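Local coordinates for protein predicted metal-dependent phosphohydrolase (Magnetospirillum magnetotacticum MS-1, PDB 3KH1) that probably acts as a metal-dependent phosphohydrolase of the HD-domain family, perhaps with 5'-deoxynucleotidase activity, at residues Ile48-Met51 with Ala52-Ala56; Ile65-Val68 with Ala69-Leu72. All blocks are in the same frame, centred on the assembly; numbering follows the deposited sequence. Where two conformers were deposited one is given.

Coming from the N terminus, the chain first makes contact 1 on the last turns of helix 41-54 and the residues that leave it, then contact 2 on helix 65-74, the next helix. Each closes turns of its own helix and no long loop; contact 1 is complete before contact 2 opens, with neither nesting nor crossing. Their centres lie about 9 Å apart, and the two helices pack against each other: Phe-53 CE2 comes to 3.5 Å from Ala-69 CB, and Ile-48 CG2 to 3.6 Å from Leu-72 CD1. Helix 132-151 touches both contacts, and both also reach the second subunit, so the pair joins the HD-domain helices to the dimer interface.

Contact 1 of 2, residues Ile48-Met51 with Ala52-Ala56; sequences IATM and AFLLA
Met-51, present as selenomethionine, and Leu-55 run side by side and point the same way, one helical turn apart. Their side chains meet at the methyl ends, with CE of Met-51 4.1 Å from CD1 of Leu-55. With CG anti to its carbonyl carbon, the selenomethionine chain runs straight through its second torsion and bends at chi3 (67°), which brings CE beside the leucine. On a neighbouring side of the helix Thr-50 and Leu-54 repeat the scheme. The threonine has CG2 anti to its backbone N, and this methyl lies 3.9 Å from Leu-54 CD1. Its hydroxyl OG1 turns back to hydrogen-bond the carbonyl oxygen of Trp-46.

These i to i+4 pairs ride on the C-terminal turns of helix 41-54, part of the helical HD domain. Leu-54 N bonds to Thr-50 O at 3.0 Å, nearly straight (166°) and in the carbonyl plane. The bond from Leu-55 N to Met-51 O is shorter, 2.8 Å, but more bent, at 143°. Leu-55 is also where the backbone departs from helical angles. One residue earlier than this pair of bonds, the bond from Phe-53 N to Ala-49 O is weak, at 3.5 Å.

Phe-53 projects from another side of the helix than Met-51 and Leu-55. Its ring comes obliquely past the Ala-49 carbonyl, CD2 lying 3.5 Å from Ala-49 O, and reaches Ile-65 of helix 65-74 as well as Arg-70 of the second subunit. Leu-54 also faces that subunit: its side chain packs on Tyr-119 there, while its carbonyl oxygen accepts a hydrogen bond from Gln-115 NE2 of the same neighbouring chain.

Contact 2 of 2, residues Ile65-Val68 with Ala69-Leu72; sequences IGRV and ARML
Arg-67 and Arg-70 lie against each other with their guanidinium planes almost perpendicular, 87° apart. The Arg-67 chain is extended from CG to NE, whereas Arg-70 starts out extended and then folds at chi3 (66°), carrying its guanidinium back along the helix to the preceding turn. There one face of the group lies over Arg-67 CA, which is 3.8 Å from Arg-70 NH1. The aliphatic part of Arg-67 supplies the closest side-chain approach, its CG standing 3.5 Å from Arg-70 NH2.

Two like charges thus sit close together, with Arg-67 NE 3.9 Å from Arg-70 NH2. Acidic partners on Arg-67 would offset this: its NH1 makes a salt bridge to Asp-133 and its NH2 another to Glu-125, linking this HD-domain helix, 65-74, to helices 113-128 and 132-151. Met-71, a selenomethionine, runs straight at first and bends at its last torsion, which places its methyl CE 3.9 Å from Arg-67 NH1.

Val-68 and Leu-72 lie alongside each other on a more buried side, pointing the same way. CG1 of Val-68 reaches forward along the helix and meets Leu-72 CD1 at 3.9 Å. Beneath the side chains runs regular alpha-helical bonding, including Met-71 N to Arg-67 O at 2.9 Å and Leu-72 N to Val-68 O, also 2.9 Å. Further along, the carbonyl oxygen of Leu-72 receives hydrogen bonds from Ser-45 OG and His-75 ND1. Arg-70 packs on Tyr-119 of its own chain, on helix 113-128.

Contact 1 of 2, residues Ile48-Met51 with Ala52-Ala56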
loop_
_atom_site.group_PDB
_atom_site.type_symbol
_atom_site.label_atom_id
_atom_site.label_comp_id
_atom_site.label_asym_id
_atom_site.label_seq_id
_atom_site.Cartn_x
_atom_site.Cartn_y
_atom_site.Cartn_z
ATOM N N ILE A 48 6.501 -1.742 1.908
ATOM C CA ILE A 48 7.277 -1.145 3.007
ATOM C C ILE A 48 6.387 -0.796 4.190
ATOM O O ILE A 48 6.805 -0.889 5.323
ATOM C CB ILE A 48 8.014 0.176 2.639
ATOM C CG1 ILE A 48 8.656 0.193 1.244
ATOM C CG2 ILE A 48 9.101 0.478 3.692
ATOM C CD1 ILE A 48 9.466 -1.077 0.914
ATOM N N ALA A 49 5.164 -0.320 3.928
ATOM C CA ALA A 49 4.250 -0.058 5.050
ATOM C C ALA A 49 3.903 -1.330 5.806
ATOM O O ALA A 49 3.822 -1.313 7.038
ATOM C CB ALA A 49 2.968 0.652 4.554
ATOM N N THR A 50 3.736 -2.439 5.096
ATOM C CA THR A 50 3.493 -3.700 5.759
ATOM C C THR A 50 4.731 -4.118 6.589
ATOM O O THR A 50 4.607 -4.561 7.735
ATOM C CB THR A 50 3.134 -4.781 4.708
ATOM O OG1 THR A 50 2.002 -4.341 3.955
ATOM C CG2 THR A 50 2.801 -6.111 5.347
HETATM N N MSE A 51 5.916 -3.909 6.027
HETATM C CA MSE A 51 7.160 -4.165 6.765
HETATM C C MSE A 51 7.262 -3.329 8.043
HETATM O O MSE A 51 7.798 -3.798 9.033
HETATM C CB MSE A 51 8.389 -3.857 5.903
HETATM C CG MSE A 51 8.632 -4.863 4.794
HETATM SE SE MSE A 51 9.915 -4.317 3.470
HETATM C CE MSE A 51 11.555 -4.314 4.579
ATOM N N ALA A 52 6.782 -2.083 8.034
ATOM C CA ALA A 52 6.800 -1.251 9.241
ATOM C C ALA A 52 6.101 -1.969 10.395
ATOM O O ALA A 52 6.608 -1.989 11.492
ATOM C CB ALA A 52 6.177 0.136 8.952
ATOM N N PHE A 53 4.917 -2.509 10.133
ATOM C CA PHE A 53 4.190 -3.204 11.164
ATOM C C PHE A 53 4.882 -4.502 11.551
ATOM O O PHE A 53 5.021 -4.818 12.716
ATOM C CB PHE A 53 2.742 -3.461 10.714
ATOM C CG PHE A 53 1.895 -2.240 10.706
ATOM C CD1 PHE A 53 1.564 -1.595 11.896
ATOM C CD2 PHE A 53 1.427 -1.737 9.520
ATOM C CE1 PHE A 53 0.780 -0.468 11.871
ATOM C CE2 PHE A 53 0.593 -0.607 9.472
ATOM C CZ PHE A 53 0.279 0.051 10.638
ATOM N N LEU A 54 5.336 -5.275 10.578
ATOM C CA LEU A 54 5.966 -6.566 10.848
ATOM C C LEU A 54 7.272 -6.446 11.630
ATOM O O LEU A 54 7.577 -7.290 12.457
ATOM C CB LEU A 54 6.256 -7.297 9.541
ATOM C CG LEU A 54 5.087 -7.793 8.712
ATOM C CD1 LEU A 54 5.505 -8.162 7.270
ATOM C CD2 LEU A 54 4.335 -8.960 9.370
ATOM N N LEU A 55 8.000 -5.374 11.345
ATOM C CA LEU A 55 9.369 -5.185 11.857
ATOM C C LEU A 55 9.415 -4.122 12.945
ATOM O O LEU A 55 10.486 -3.652 13.306
ATOM C CB LEU A 55 10.312 -4.842 10.689
ATOM C CG LEU A 55 10.435 -5.947 9.616
ATOM C CD1 LEU A 55 11.339 -5.486 8.497
ATOM C CD2 LEU A 55 10.950 -7.298 10.204
ATOM N N ALA A 56 8.253 -3.789 13.497
ATOM C CA ALA A 56 8.104 -2.711 14.501
ATOM C C ALA A 56 9.043 -2.898 15.683
ATOM O O ALA A 56 9.526 -1.936 16.258
ATOM C CB ALA A 56 6.640 -2.656 15.026
#

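Contact 2 of 2, residues Ile65-Val68 with Ala69-Leu72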
loop_
_atom_site.group_PDB
_atom_site.type_symbol
_atom_site.label_atom_id
_atom_site.label_comp_id
_atom_site.label_asym_id
_atom_site.label_seq_id
_atom_site.Cartn_x
_atom_site.Cartn_y
_atom_site.Cartn_z
ATOM N N ILE A 65 4.543 3.644 15.106
ATOM C CA ILE A 65 4.547 2.768 13.948
ATOM C C ILE A 65 3.396 3.074 12.970
ATOM O O ILE A 65 3.577 2.984 11.776
ATOM C CB ILE A 65 4.559 1.280 14.383
ATOM C CG1 ILE A 65 5.909 0.930 15.056
ATOM C CG2 ILE A 65 4.164 0.337 13.227
ATOM C CD1 ILE A 65 7.104 0.901 14.104
ATOM N N GLY A 66 2.217 3.424 13.458
ATOM C CA GLY A 66 1.120 3.785 12.582
ATOM C C GLY A 66 1.419 5.030 11.765
ATOM O O GLY A 66 1.018 5.154 10.608
ATOM N N ARG A 67 2.139 5.962 12.387
ATOM C CA ARG A 67 2.561 7.161 11.708
ATOM C C ARG A 67 3.635 6.874 10.666
ATOM O O ARG A 67 3.588 7.439 9.567
ATOM C CB ARG A 67 3.007 8.200 12.726
ATOM C CG ARG A 67 3.349 9.552 12.143
ATOM C CD ARG A 67 3.455 10.632 13.232
ATOM N NE ARG A 67 3.613 11.976 12.698
ATOM C CZ ARG A 67 4.762 12.446 12.246
ATOM N NH1 ARG A 67 5.859 11.674 12.262
ATOM N NH2 ARG A 67 4.795 13.673 11.778
ATOM N N VAL A 68 4.569 5.999 10.996
ATOM C CA VAL A 68 5.530 5.498 10.001
ATOM C C VAL A 68 4.795 4.884 8.807
ATOM O O VAL A 68 5.134 5.160 7.640
ATOM C CB VAL A 68 6.520 4.492 10.634
ATOM C CG1 VAL A 68 7.330 3.750 9.553
ATOM C CG2 VAL A 68 7.459 5.247 11.616
ATOM N N ALA A 69 3.767 4.070 9.083
ATOM C CA ALA A 69 2.997 3.439 8.026
ATOM C C ALA A 69 2.369 4.502 7.147
ATOM O O ALA A 69 2.438 4.413 5.921
ATOM C CB ALA A 69 1.941 2.474 8.580
ATOM N N ARG A 70 1.721 5.477 7.757
ATOM C CA ARG A 70 1.057 6.553 6.980
ATOM C C ARG A 70 2.054 7.308 6.122
ATOM O O ARG A 70 1.849 7.542 4.934
ATOM C CB ARG A 70 0.327 7.509 7.926
ATOM C CG ARG A 70 -0.355 8.660 7.259
ATOM C CD ARG A 70 -1.184 9.486 8.151
ATOM N NE ARG A 70 -0.448 10.233 9.176
ATOM C CZ ARG A 70 -0.407 9.934 10.475
ATOM N NH1 ARG A 70 -0.795 8.750 10.911
ATOM N NH2 ARG A 70 0.128 10.784 11.331
HETATM N N MSE A 71 3.192 7.624 6.718
HETATM C CA MSE A 71 4.253 8.323 6.025
HETATM C C MSE A 71 4.738 7.520 4.812
HETATM O O MSE A 71 4.902 8.050 3.715
HETATM C CB MSE A 71 5.418 8.559 7.014
HETATM C CG MSE A 71 6.633 9.246 6.434
HETATM SE SE MSE A 71 8.090 9.325 7.732
HETATM C CE MSE A 71 7.422 10.791 8.799
ATOM N N LEU A 72 4.939 6.225 4.993
ATOM C CA LEU A 72 5.346 5.382 3.881
ATOM C C LEU A 72 4.264 5.285 2.818
ATOM O O LEU A 72 4.571 5.243 1.620
ATOM C CB LEU A 72 5.748 3.993 4.373
ATOM C CG LEU A 72 7.094 3.963 5.134
ATOM C CD1 LEU A 72 7.235 2.613 5.855
ATOM C CD2 LEU A 72 8.212 4.226 4.187
#